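Local atomic coordinates of lipase aflb (Neosartorya fumigata, PDB entry 6IDY), a protein that probably hydrolyses the ester bonds of lipids, as a lipase with a bound calcium ion. Residues Asn367-Ala370 with Trp371-Val375; Ile147-Pro150 with Ala151-Tyr155; Glu210-Ala213 with Tyr214-Tyr218; Leu93-Ala96 with Asp97-Ser100; Thr239-Leu243 with Lys244-Ser248. One frame throughout, in Å; residues are numbered along the deposited sequence.

Contact 1: Asn367-Ala370 with Trp371-Val375; sequences NPLA and WALAV
N367, just ahead of helix 368-379, accepts from W371 N through its backbone O (3.2 Å) and so closes the first turn. The same oxygen lies 3.2 Å from W371 CD1, at the edge of the indole and near its plane. As the N-cap, N367 has its CG turned anti to the backbone N (chi1 -178°), and a lone pair of OD1 takes A370 N at 3.1 Å, while L369 N gives OD1 only a weak bond. ND2 donates to A355 O, which helps fix the amide's rotation. P368 O receives A372 N at 3.0 Å, and the proline ring packs on R397. L369 O takes L373 N at 2.8 Å. The two leucines cross obliquely, L369 CG meeting L373 CD1 at 3.7 Å, and L369 continues into L346, I349, L391 and V394. A370 O accepts from A374 N, while the A370 and L373 side chains both rest on I313 of strand 310-314. The W371 indole stacks on F181, and its NE1 bonds to L365 O. In this buried helix start, the asparagine's OD1 thus serves first-turn N-H groups that have no preceding turn to accept them.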
loop_
_atom_site.group_PDB
_atom_site.type_symbol
_atom_site.label_atom_id
_atom_site.label_comp_id
_atom_site.label_asym_id
_atom_site.label_seq_id
_atom_site.Cartn_x
_atom_site.Cartn_y
_atom_site.Cartn_z
ATOM N N ASN A 367 11.738 -5.065 1.837
ATOM C CA ASN A 367 12.953 -4.605 2.514
ATOM C C ASN A 367 13.192 -5.372 3.842
ATOM O O ASN A 367 12.259 -5.495 4.639
ATOM C CB ASN A 367 12.933 -3.089 2.732
ATOM C CG ASN A 367 14.190 -2.590 3.380
ATOM O OD1 ASN A 367 14.316 -2.580 4.603
ATOM N ND2 ASN A 367 15.165 -2.204 2.577
ATOM N N PRO A 368 14.424 -5.885 4.099
ATOM C CA PRO A 368 14.657 -6.659 5.336
ATOM C C PRO A 368 14.486 -5.875 6.630
ATOM O O PRO A 368 14.014 -6.448 7.612
ATOM C CB PRO A 368 16.078 -7.198 5.168
ATOM C CG PRO A 368 16.699 -6.337 4.152
ATOM C CD PRO A 368 15.633 -5.856 3.247
ATOM N N LEU A 369 14.845 -4.577 6.630
ATOM C CA LEU A 369 14.673 -3.704 7.793
ATOM C C LEU A 369 13.178 -3.459 8.041
ATOM O O LEU A 369 12.745 -3.524 9.192
ATOM C CB LEU A 369 15.453 -2.381 7.638
ATOM C CG LEU A 369 15.304 -1.339 8.764
ATOM C CD1 LEU A 369 15.978 -1.797 10.069
ATOM C CD2 LEU A 369 15.806 0.026 8.323
ATOM N N ALA A 370 12.385 -3.249 6.958
ATOM C CA ALA A 370 10.931 -3.059 7.058
ATOM C C ALA A 370 10.285 -4.253 7.782
ATOM O O ALA A 370 9.493 -4.053 8.703
ATOM C CB ALA A 370 10.322 -2.888 5.675
ATOM N N TRP A 371 10.678 -5.481 7.398
ATOM C CA TRP A 371 10.216 -6.744 7.990
ATOM C C TRP A 371 10.650 -6.904 9.438
ATOM O O TRP A 371 9.817 -7.247 10.276
ATOM C CB TRP A 371 10.703 -7.930 7.156
ATOM C CG TRP A 371 9.811 -8.196 5.989
ATOM C CD1 TRP A 371 9.671 -7.429 4.867
ATOM C CD2 TRP A 371 8.870 -9.269 5.867
ATOM N NE1 TRP A 371 8.714 -7.970 4.043
ATOM C CE2 TRP A 371 8.215 -9.112 4.624
ATOM C CE3 TRP A 371 8.525 -10.365 6.684
ATOM C CZ2 TRP A 371 7.220 -9.997 4.187
ATOM C CZ3 TRP A 371 7.552 -11.252 6.239
ATOM C CH2 TRP A 371 6.902 -11.057 5.013
ATOM N N ALA A 372 11.939 -6.632 9.737
ATOM C CA ALA A 372 12.487 -6.725 11.089
ATOM C C ALA A 372 11.785 -5.729 12.024
ATOM O O ALA A 372 11.505 -6.066 13.172
ATOM C CB ALA A 372 13.987 -6.481 11.068
ATOM N N LEU A 373 11.437 -4.534 11.507
ATOM C CA LEU A 373 10.714 -3.526 12.282
ATOM C C LEU A 373 9.266 -3.935 12.506
ATOM O O LEU A 373 8.740 -3.703 13.593
ATOM C CB LEU A 373 10.794 -2.146 11.617
ATOM C CG LEU A 373 12.132 -1.420 11.752
ATOM C CD1 LEU A 373 12.268 -0.378 10.688
ATOM C CD2 LEU A 373 12.336 -0.841 13.163
ATOM N N ALA A 374 8.629 -4.559 11.490
ATOM C CA ALA A 374 7.250 -5.041 11.592
ATOM C C ALA A 374 7.153 -6.120 12.685
ATOM O O ALA A 374 6.257 -6.058 13.517
ATOM C CB ALA A 374 6.783 -5.595 10.252
ATOM N N VAL A 375 8.109 -7.070 12.700
ATOM C CA VAL A 375 8.214 -8.179 13.659
ATOM C C VAL A 375 8.459 -7.616 15.064
ATOM O O VAL A 375 7.761 -7.996 16.007
ATOM C CB VAL A 375 9.287 -9.218 13.218
ATOM C CG1 VAL A 375 9.580 -10.243 14.314
ATOM C CG2 VAL A 375 8.866 -9.915 11.936
#

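Contact 2: Ile147-Pro150 with Ala151-Tyr155; sequences IHIP and ASFGY
I149 and P150 meet A151-Y155 round a type I beta turn, P150 to F153, at the surface beside a sheet with the strand order of the alpha/beta-hydrolase fold, where the chain leaves edge strand 147-148 on its way to strand 161-166. The turn is closed by F153 N, which donates to P150 O at 2.9 Å along a nearly straight path (164°), reaching the oxygen from above the carbonyl plane. A151 and S152 form the exposed corner. S152 OG stands between its own backbone N and carbonyl carbon (chi1 55°), where it skirts P150 CB at 3.9 Å. Beneath the turn the contact is apolar. The CG2 branch of I149 abuts F153 CB at 3.6 Å and F153 CD2 at 3.8 Å, the two side chains crossing at a slant, and the same methyl lies 4.0 Å from Y155 OH. F153 is buried against D191 and V193 of strand 190-195 and S223 at the end of helix 205-223. G154 N bonds to D191 OD2, tying the chain beyond the turn to that strand. Y155 has left-handed backbone angles, and its ring swings back beside F153. There F153 CD2 sits 3.5 Å above the centre of one Y155 ring face, while Y155 CE2 lies in the plane of the F153 ring, at its edge.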
loop_
_atom_site.group_PDB
_atom_site.type_symbol
_atom_site.label_atom_id
_atom_site.label_comp_id
_atom_site.label_asym_id
_atom_site.label_seq_id
_atom_site.Cartn_x
_atom_site.Cartn_y
_atom_site.Cartn_z
ATOM N N ILE A 147 -13.521 -7.443 2.792
ATOM C CA ILE A 147 -12.569 -8.163 3.639
ATOM C C ILE A 147 -12.359 -9.590 3.166
ATOM O O ILE A 147 -13.299 -10.379 3.148
ATOM C CB ILE A 147 -12.957 -8.111 5.145
ATOM C CG1 ILE A 147 -13.354 -6.680 5.588
ATOM C CG2 ILE A 147 -11.826 -8.686 6.015
ATOM C CD1 ILE A 147 -14.184 -6.592 6.879
ATOM N N HIS A 148 -11.119 -9.930 2.819
ATOM C CA HIS A 148 -10.787 -11.292 2.444
ATOM C C HIS A 148 -10.220 -11.975 3.678
ATOM O O HIS A 148 -9.116 -11.648 4.116
ATOM C CB HIS A 148 -9.803 -11.361 1.266
ATOM C CG HIS A 148 -9.556 -12.766 0.811
ATOM N ND1 HIS A 148 -10.357 -13.364 -0.144
ATOM C CD2 HIS A 148 -8.649 -13.669 1.247
ATOM C CE1 HIS A 148 -9.882 -14.590 -0.294
ATOM N NE2 HIS A 148 -8.859 -14.823 0.526
ATOM N N ILE A 149 -11.007 -12.885 4.261
ATOM C CA ILE A 149 -10.619 -13.658 5.437
ATOM C C ILE A 149 -10.180 -15.050 4.957
ATOM O O ILE A 149 -11.027 -15.833 4.517
ATOM C CB ILE A 149 -11.744 -13.722 6.513
ATOM C CG1 ILE A 149 -12.137 -12.305 6.997
ATOM C CG2 ILE A 149 -11.321 -14.618 7.693
ATOM C CD1 ILE A 149 -13.408 -12.225 7.859
ATOM N N PRO A 150 -8.867 -15.370 5.002
ATOM C CA PRO A 150 -8.427 -16.701 4.560
ATOM C C PRO A 150 -9.039 -17.800 5.424
ATOM O O PRO A 150 -9.281 -17.585 6.613
ATOM C CB PRO A 150 -6.898 -16.634 4.710
ATOM C CG PRO A 150 -6.579 -15.150 4.678
ATOM C CD PRO A 150 -7.719 -14.555 5.448
ATOM N N ALA A 151 -9.323 -18.961 4.818
ATOM C CA ALA A 151 -9.909 -20.122 5.504
ATOM C C ALA A 151 -9.067 -20.591 6.706
ATOM O O ALA A 151 -9.595 -21.268 7.585
ATOM C CB ALA A 151 -10.109 -21.267 4.524
ATOM N N SER A 152 -7.779 -20.199 6.751
ATOM C CA SER A 152 -6.852 -20.544 7.832
ATOM C C SER A 152 -6.902 -19.577 9.021
ATOM O O SER A 152 -6.304 -19.884 10.054
ATOM C CB SER A 152 -5.423 -20.670 7.301
ATOM O OG SER A 152 -5.025 -19.495 6.617
ATOM N N PHE A 153 -7.606 -18.420 8.891
ATOM C CA PHE A 153 -7.738 -17.414 9.962
ATOM C C PHE A 153 -8.240 -18.047 11.261
ATOM O O PHE A 153 -9.199 -18.822 11.243
ATOM C CB PHE A 153 -8.626 -16.240 9.521
ATOM C CG PHE A 153 -8.712 -15.079 10.488
ATOM C CD1 PHE A 153 -7.627 -14.228 10.682
ATOM C CD2 PHE A 153 -9.892 -14.810 11.173
ATOM C CE1 PHE A 153 -7.704 -13.162 11.586
ATOM C CE2 PHE A 153 -9.982 -13.715 12.044
ATOM C CZ PHE A 153 -8.886 -12.904 12.251
ATOM N N GLY A 154 -7.527 -17.772 12.351
ATOM C CA GLY A 154 -7.772 -18.361 13.664
ATOM C C GLY A 154 -8.645 -17.609 14.644
ATOM O O GLY A 154 -8.797 -18.060 15.783
ATOM N N TYR A 155 -9.203 -16.449 14.231
ATOM C CA TYR A 155 -10.135 -15.631 15.027
ATOM C C TYR A 155 -9.626 -15.298 16.452
ATOM O O TYR A 155 -10.420 -15.249 17.392
ATOM C CB TYR A 155 -11.531 -16.316 15.062
ATOM C CG TYR A 155 -12.181 -16.412 13.699
ATOM C CD1 TYR A 155 -11.946 -17.505 12.867
ATOM C CD2 TYR A 155 -13.013 -15.402 13.230
ATOM C CE1 TYR A 155 -12.513 -17.580 11.594
ATOM C CE2 TYR A 155 -13.599 -15.474 11.968
ATOM C CZ TYR A 155 -13.339 -16.560 11.149
ATOM O OH TYR A 155 -13.917 -16.617 9.905
#

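Contact 3: Glu210-Ala213 with Tyr214-Tyr218; sequences EYVA and YAINY
Y214 N to E210 O and A215 N to Y211 O, both 2.9 Å, lead a run of i to i+4 bonds through the middle of helix 205-223. I216 N to V212 O matches them at 2.9 Å. N217 N to A213 O is longer at 3.2 Å, yet almost perfectly straight (177°). The polar ends of E210 and Y214 turn outward from this ladder and are satisfied by other parts of the chain: both carboxylate oxygens of E210 are held, OE2 by S137 OG and OE1 by V138 N, and Y214 OH bonds to E140 OE2. Such double gripping fixes the buried carboxylate and probably helps it keep its charge. Side-chain packing within the helix is spare. V212 places CG1 anti to its backbone N (chi1 178°), where it touches I216 CD1 at 3.8 Å. I216 CG1 lies 3.3 Å from V212 O, and A215 CB is 3.2 Å from Y211 O, so these side chains hug the backbone of the preceding turn. Around the helix, V212 and A213 face helix 235-245 at A242, A215 lies on L195 of strand 190-195, and Y211 and Y214 reach L143 of helix 140-145.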
loop_
_atom_site.group_PDB
_atom_site.type_symbol
_atom_site.label_atom_id
_atom_site.label_comp_id
_atom_site.label_asym_id
_atom_site.label_seq_id
_atom_site.Cartn_x
_atom_site.Cartn_y
_atom_site.Cartn_z
ATOM N N GLU A 210 -13.440 4.267 5.020
ATOM C CA GLU A 210 -14.594 3.608 5.643
ATOM C C GLU A 210 -14.391 2.100 5.682
ATOM O O GLU A 210 -14.767 1.454 6.662
ATOM C CB GLU A 210 -15.885 3.930 4.884
ATOM C CG GLU A 210 -16.332 5.369 5.048
ATOM C CD GLU A 210 -17.756 5.632 4.615
ATOM O OE1 GLU A 210 -18.591 4.702 4.684
ATOM O OE2 GLU A 210 -18.046 6.780 4.218
ATOM N N TYR A 211 -13.777 1.547 4.616
ATOM C CA TYR A 211 -13.473 0.127 4.517
ATOM C C TYR A 211 -12.456 -0.286 5.571
ATOM O O TYR A 211 -12.582 -1.372 6.117
ATOM C CB TYR A 211 -13.008 -0.238 3.100
ATOM C CG TYR A 211 -14.114 -0.105 2.076
ATOM C CD1 TYR A 211 -14.965 -1.170 1.798
ATOM C CD2 TYR A 211 -14.336 1.099 1.412
ATOM C CE1 TYR A 211 -16.002 -1.048 0.876
ATOM C CE2 TYR A 211 -15.375 1.237 0.492
ATOM C CZ TYR A 211 -16.198 0.158 0.220
ATOM O OH TYR A 211 -17.196 0.272 -0.712
ATOM N N VAL A 212 -11.478 0.594 5.879
ATOM C CA VAL A 212 -10.461 0.362 6.908
ATOM C C VAL A 212 -11.118 0.424 8.292
ATOM O O VAL A 212 -10.910 -0.487 9.092
ATOM C CB VAL A 212 -9.234 1.313 6.804
ATOM C CG1 VAL A 212 -8.231 1.043 7.928
ATOM C CG2 VAL A 212 -8.555 1.188 5.452
ATOM N N ALA A 213 -11.906 1.488 8.565
ATOM C CA ALA A 213 -12.615 1.672 9.844
ATOM C C ALA A 213 -13.524 0.482 10.123
ATOM O O ALA A 213 -13.472 -0.073 11.222
ATOM C CB ALA A 213 -13.430 2.958 9.825
ATOM N N TYR A 214 -14.311 0.044 9.111
ATOM C CA TYR A 214 -15.170 -1.119 9.304
ATOM C C TYR A 214 -14.361 -2.392 9.505
ATOM O O TYR A 214 -14.693 -3.154 10.410
ATOM C CB TYR A 214 -16.226 -1.280 8.195
ATOM C CG TYR A 214 -17.217 -2.381 8.503
ATOM C CD1 TYR A 214 -18.317 -2.147 9.324
ATOM C CD2 TYR A 214 -17.039 -3.667 8.001
ATOM C CE1 TYR A 214 -19.222 -3.162 9.626
ATOM C CE2 TYR A 214 -17.929 -4.693 8.306
ATOM C CZ TYR A 214 -19.023 -4.436 9.116
ATOM O OH TYR A 214 -19.901 -5.450 9.417
ATOM N N ALA A 215 -13.302 -2.616 8.689
ATOM C CA ALA A 215 -12.442 -3.805 8.798
ATOM C C ALA A 215 -11.832 -3.908 10.188
ATOM O O ALA A 215 -11.835 -4.989 10.771
ATOM C CB ALA A 215 -11.350 -3.788 7.736
ATOM N N ILE A 216 -11.371 -2.773 10.748
ATOM C CA ILE A 216 -10.812 -2.745 12.100
ATOM C C ILE A 216 -11.829 -3.247 13.125
ATOM O O ILE A 216 -11.559 -4.227 13.821
ATOM C CB ILE A 216 -10.222 -1.359 12.471
ATOM C CG1 ILE A 216 -8.933 -1.056 11.652
ATOM C CG2 ILE A 216 -9.926 -1.307 13.970
ATOM C CD1 ILE A 216 -8.479 0.455 11.691
ATOM N N ASN A 217 -13.005 -2.599 13.189
ATOM C CA ASN A 217 -14.060 -2.948 14.139
ATOM C C ASN A 217 -14.656 -4.328 13.897
ATOM O O ASN A 217 -14.987 -5.017 14.863
ATOM C CB ASN A 217 -15.130 -1.864 14.185
ATOM C CG ASN A 217 -14.661 -0.618 14.900
ATOM O OD1 ASN A 217 -13.733 -0.646 15.722
ATOM N ND2 ASN A 217 -15.308 0.499 14.625
ATOM N N TYR A 218 -14.716 -4.764 12.629
ATOM C CA TYR A 218 -15.237 -6.084 12.290
ATOM C C TYR A 218 -14.268 -7.201 12.681
ATOM O O TYR A 218 -14.695 -8.195 13.272
ATOM C CB TYR A 218 -15.643 -6.171 10.801
ATOM C CG TYR A 218 -16.083 -7.558 10.380
ATOM C CD1 TYR A 218 -17.396 -7.980 10.561
ATOM C CD2 TYR A 218 -15.173 -8.463 9.844
ATOM C CE1 TYR A 218 -17.794 -9.272 10.213
ATOM C CE2 TYR A 218 -15.559 -9.754 9.493
ATOM C CZ TYR A 218 -16.870 -10.153 9.674
ATOM O OH TYR A 218 -17.231 -11.422 9.312
#

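Contact 4: Leu93-Ala96 with Asp97-Ser100; sequences LIPA and DILS
I94 presses its CG2 methyl against two residues of helix 96-103 at once, I98 CG2 and L99 CG, both at 3.7 Å. It crosses each side chain at about a right angle. The methyl lies anti to the I94 backbone N, which turns it to the helix while the longer CG1 branch leads off in another direction. L99 CD1 adds a touch on I94 O at 3.7 Å, and P95 CG meets I98 CD1 at 3.8 Å. P95 occupies the N-cap position, where a proline's missing N-H costs no helical bond, and its O opens the helix by accepting L99 N (2.9 Å, 169°). This loop-to-helix corner belongs to a cluster of helices: I94 also packs on I88 and L99 on L89 of helix 81-90, while P95 and I98 lean on L409 of helix 405-412. The other side is exposed and polar. D97 bends its carboxylate back over the proline, OD1 passing P95 CB at 3.5 Å, and that oxygen makes a salt bridge with R55 NH2. A negative charge in this first helical turn should also interact favourably with the helix dipole. S100, also exposed, gives its backbone N to A96 O at 2.8 Å.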
loop_
_atom_site.group_PDB
_atom_site.type_symbol
_atom_site.label_atom_id
_atom_site.label_comp_id
_atom_site.label_asym_id
_atom_site.label_seq_id
_atom_site.Cartn_x
_atom_site.Cartn_y
_atom_site.Cartn_z
ATOM N N LEU A 93 12.674 -7.307 -16.112
ATOM C CA LEU A 93 12.617 -7.683 -14.699
ATOM C C LEU A 93 11.515 -8.711 -14.392
ATOM O O LEU A 93 11.697 -9.551 -13.507
ATOM C CB LEU A 93 12.456 -6.421 -13.818
ATOM C CG LEU A 93 12.657 -6.577 -12.302
ATOM C CD1 LEU A 93 14.093 -6.867 -11.957
ATOM C CD2 LEU A 93 12.260 -5.327 -11.578
ATOM N N ILE A 94 10.387 -8.654 -15.118
ATOM C CA ILE A 94 9.263 -9.541 -14.840
ATOM C C ILE A 94 9.268 -10.766 -15.756
ATOM O O ILE A 94 9.089 -10.627 -16.969
ATOM C CB ILE A 94 7.884 -8.819 -14.820
ATOM C CG1 ILE A 94 7.957 -7.372 -14.239
ATOM C CG2 ILE A 94 6.822 -9.666 -14.091
ATOM C CD1 ILE A 94 8.563 -7.165 -12.752
ATOM N N PRO A 95 9.470 -11.979 -15.187
ATOM C CA PRO A 95 9.427 -13.184 -16.028
ATOM C C PRO A 95 7.994 -13.538 -16.413
ATOM O O PRO A 95 7.041 -13.062 -15.785
ATOM C CB PRO A 95 10.097 -14.265 -15.170
ATOM C CG PRO A 95 10.081 -13.757 -13.791
ATOM C CD PRO A 95 9.670 -12.315 -13.763
ATOM N N ALA A 96 7.860 -14.370 -17.463
ATOM C CA ALA A 96 6.600 -14.824 -18.054
ATOM C C ALA A 96 5.605 -15.417 -17.059
ATOM O O ALA A 96 4.429 -15.080 -17.134
ATOM C CB ALA A 96 6.874 -15.804 -19.186
ATOM N N ASP A 97 6.064 -16.282 -16.132
ATOM C CA ASP A 97 5.190 -16.918 -15.142
ATOM C C ASP A 97 4.567 -15.899 -14.179
ATOM O O ASP A 97 3.377 -16.001 -13.858
ATOM C CB ASP A 97 5.926 -18.047 -14.394
ATOM C CG ASP A 97 7.115 -17.614 -13.543
ATOM O OD1 ASP A 97 7.917 -16.772 -14.018
ATOM O OD2 ASP A 97 7.255 -18.132 -12.411
ATOM N N ILE A 98 5.352 -14.884 -13.766
ATOM C CA ILE A 98 4.866 -13.820 -12.885
ATOM C C ILE A 98 3.913 -12.919 -13.682
ATOM O O ILE A 98 2.811 -12.649 -13.201
ATOM C CB ILE A 98 6.020 -13.085 -12.137
ATOM C CG1 ILE A 98 6.717 -14.070 -11.158
ATOM C CG2 ILE A 98 5.496 -11.839 -11.381
ATOM C CD1 ILE A 98 8.055 -13.640 -10.570
ATOM N N LEU A 99 4.293 -12.550 -14.936
ATOM C CA LEU A 99 3.464 -11.755 -15.850
ATOM C C LEU A 99 2.106 -12.425 -16.089
ATOM O O LEU A 99 1.080 -11.741 -16.059
ATOM C CB LEU A 99 4.164 -11.528 -17.206
ATOM C CG LEU A 99 5.168 -10.377 -17.305
ATOM C CD1 LEU A 99 5.845 -10.362 -18.665
ATOM C CD2 LEU A 99 4.506 -9.031 -17.053
ATOM N N SER A 100 2.103 -13.760 -16.295
ATOM C CA SER A 100 0.893 -14.558 -16.509
ATOM C C SER A 100 -0.032 -14.481 -15.295
ATOM O O SER A 100 -1.237 -14.301 -15.469
ATOM C CB SER A 100 1.251 -16.008 -16.824
ATOM O OG SER A 100 0.095 -16.796 -17.055
#

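Contact 5: Thr239-Leu243 with Lys244-Ser248; sequences TQWAL and KYWPS
W241 and Y245 lie on the last turns of helix 235-245, the connection between strands 227-232 and 253-259 in a beta-alpha-beta unit of the central sheet. Y245 N donates to W241 O at 3.0 Å in an almost linear bond (176°), and the two rings meet outside it. Y245 CE2 stands 3.3 Å above the centre of one indole face, and Y245 CD2 comes within 3.4 Å of W241 CE2. The six-membered ring of W241 and the Y245 ring are inclined by 48°, an oblique pairing. W241 has CG anti to its backbone N, which sends the indole forward along the helix toward Y245; its NE1 bonds to Y438 OH. K244 stretches its extended chain across a face of the tyrosine, with CG above the ring centre, then donates from NZ to Y245 OH at 3.0 Å and to G300 O and L298 O. A sulfate ion, probably from the crystallisation liquor, lies about 6 Å from this side chain. Given the alpha/beta-hydrolase strand order of the sheet, a helix in this place would follow the nucleophile elbow. It ends at Y245, and W246 is the first residue to leave helical angles. W246 N still bonds to A242 O, at 2.8 Å but bent (137°), and W246 CB lies only 3.2 Å from that oxygen. Beyond, the indole packs with A213 of helix 205-223, and CZ3 approaches W241 CD1 at 4.1 Å. The late carbonyls of L243 and K244 receive the guanidinium of R250, L243 O taking NE and K244 O taking NH2.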
loop_
_atom_site.group_PDB
_atom_site.type_symbol
_atom_site.label_atom_id
_atom_site.label_comp_id
_atom_site.label_asym_id
_atom_site.label_seq_id
_atom_site.Cartn_x
_atom_site.Cartn_y
_atom_site.Cartn_z
ATOM N N THR A 239 -5.890 4.492 6.704
ATOM C CA THR A 239 -5.856 4.076 8.102
ATOM C C THR A 239 -5.884 5.274 9.035
ATOM O O THR A 239 -6.665 5.273 9.981
ATOM C CB THR A 239 -4.681 3.128 8.367
ATOM O OG1 THR A 239 -4.696 2.089 7.391
ATOM C CG2 THR A 239 -4.714 2.524 9.791
ATOM N N GLN A 240 -5.035 6.286 8.773
ATOM C CA GLN A 240 -4.967 7.510 9.575
ATOM C C GLN A 240 -6.315 8.236 9.599
ATOM O O GLN A 240 -6.730 8.694 10.665
ATOM C CB GLN A 240 -3.841 8.436 9.069
ATOM C CG GLN A 240 -3.533 9.611 10.004
ATOM C CD GLN A 240 -2.806 9.260 11.288
ATOM O OE1 GLN A 240 -2.620 8.085 11.659
ATOM N NE2 GLN A 240 -2.384 10.298 12.008
ATOM N N TRP A 241 -6.996 8.326 8.433
ATOM C CA TRP A 241 -8.325 8.944 8.334
ATOM C C TRP A 241 -9.343 8.117 9.141
ATOM O O TRP A 241 -10.116 8.693 9.898
ATOM C CB TRP A 241 -8.762 9.106 6.856
ATOM C CG TRP A 241 -10.042 9.877 6.667
ATOM C CD1 TRP A 241 -11.315 9.394 6.766
ATOM C CD2 TRP A 241 -10.167 11.264 6.308
ATOM N NE1 TRP A 241 -12.225 10.392 6.502
ATOM C CE2 TRP A 241 -11.549 11.547 6.200
ATOM C CE3 TRP A 241 -9.242 12.305 6.089
ATOM C CZ2 TRP A 241 -12.030 12.827 5.888
ATOM C CZ3 TRP A 241 -9.718 13.564 5.740
ATOM C CH2 TRP A 241 -11.094 13.813 5.632
ATOM N N ALA A 242 -9.306 6.773 9.017
ATOM C CA ALA A 242 -10.193 5.867 9.769
ATOM C C ALA A 242 -9.983 6.033 11.283
ATOM O O ALA A 242 -10.955 6.161 12.024
ATOM C CB ALA A 242 -9.946 4.416 9.356
ATOM N N LEU A 243 -8.714 6.097 11.724
ATOM C CA LEU A 243 -8.375 6.275 13.137
ATOM C C LEU A 243 -8.855 7.633 13.672
ATOM O O LEU A 243 -9.414 7.701 14.766
ATOM C CB LEU A 243 -6.865 6.087 13.370
ATOM C CG LEU A 243 -6.313 4.669 13.177
ATOM C CD1 LEU A 243 -4.789 4.692 13.118
ATOM C CD2 LEU A 243 -6.814 3.707 14.282
ATOM N N LYS A 244 -8.675 8.693 12.884
ATOM C CA LYS A 244 -9.094 10.042 13.262
ATOM C C LYS A 244 -10.623 10.164 13.403
ATOM O O LYS A 244 -11.114 10.565 14.459
ATOM C CB LYS A 244 -8.560 11.072 12.243
ATOM C CG LYS A 244 -9.086 12.497 12.469
ATOM C CD LYS A 244 -8.277 13.542 11.707
ATOM C CE LYS A 244 -8.662 14.931 12.137
ATOM N NZ LYS A 244 -8.233 15.938 11.135
ATOM N N TYR A 245 -11.361 9.835 12.331
ATOM C CA TYR A 245 -12.802 10.039 12.279
ATOM C C TYR A 245 -13.646 8.886 12.826
ATOM O O TYR A 245 -14.842 9.076 13.018
ATOM C CB TYR A 245 -13.220 10.444 10.866
ATOM C CG TYR A 245 -12.587 11.765 10.482
ATOM C CD1 TYR A 245 -12.984 12.954 11.090
ATOM C CD2 TYR A 245 -11.518 11.813 9.594
ATOM C CE1 TYR A 245 -12.379 14.168 10.770
ATOM C CE2 TYR A 245 -10.907 13.021 9.262
ATOM C CZ TYR A 245 -11.339 14.196 9.856
ATOM O OH TYR A 245 -10.736 15.385 9.531
ATOM N N TRP A 246 -13.050 7.725 13.131
ATOM C CA TRP A 246 -13.805 6.646 13.790
ATOM C C TRP A 246 -13.004 6.355 15.057
ATOM O O TRP A 246 -12.251 5.376 15.072
ATOM C CB TRP A 246 -13.960 5.391 12.899
ATOM C CG TRP A 246 -15.069 5.456 11.890
ATOM C CD1 TRP A 246 -16.269 4.806 11.947
ATOM C CD2 TRP A 246 -15.046 6.146 10.630
ATOM N NE1 TRP A 246 -17.007 5.072 10.814
ATOM C CE2 TRP A 246 -16.278 5.890 9.987
ATOM C CE3 TRP A 246 -14.107 6.974 9.988
ATOM C CZ2 TRP A 246 -16.595 6.429 8.735
ATOM C CZ3 TRP A 246 -14.428 7.520 8.753
ATOM C CH2 TRP A 246 -15.656 7.242 8.136
ATOM N N PRO A 247 -13.068 7.235 16.101
ATOM C CA PRO A 247 -12.233 7.022 17.304
ATOM C C PRO A 247 -12.354 5.658 17.979
ATOM O O PRO A 247 -11.413 5.253 18.662
ATOM C CB PRO A 247 -12.660 8.155 18.246
ATOM C CG PRO A 247 -13.218 9.193 17.364
ATOM C CD PRO A 247 -13.877 8.464 16.238
ATOM N N SER A 248 -13.484 4.939 17.787
ATOM C CA SER A 248 -13.661 3.606 18.379
ATOM C C SER A 248 -12.580 2.629 17.884
ATOM O O SER A 248 -12.175 1.739 18.628
ATOM C CB SER A 248 -15.049 3.060 18.070
ATOM O OG SER A 248 -15.229 2.913 16.671
#

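How the contacts relate
Contacts 3 and 5 form a buried pair, their centres 9 Å apart: A242 and W246 pack on A213, and N217 ND2 probably bonds to S248 OG. Contact 2, a surface turn, joins contact 3 through I147 and I149, which rest on Y218 of helix 205-223. Contact 1 is also buried but separate, 25 Å from contacts 3 and 5 between centres, beside strand 310-314 and with the A374 side chain about 10 Å from the calcium ion. Contact 4 lies across the chain's centre from 3 and 5, about 26 Å away at nearest atoms. Contacts 1 and 4 both begin a helix, one with a side-chain cap and the other with a proline; contact 3 is mid-helix, and contact 5 a helix end rich in aromatics.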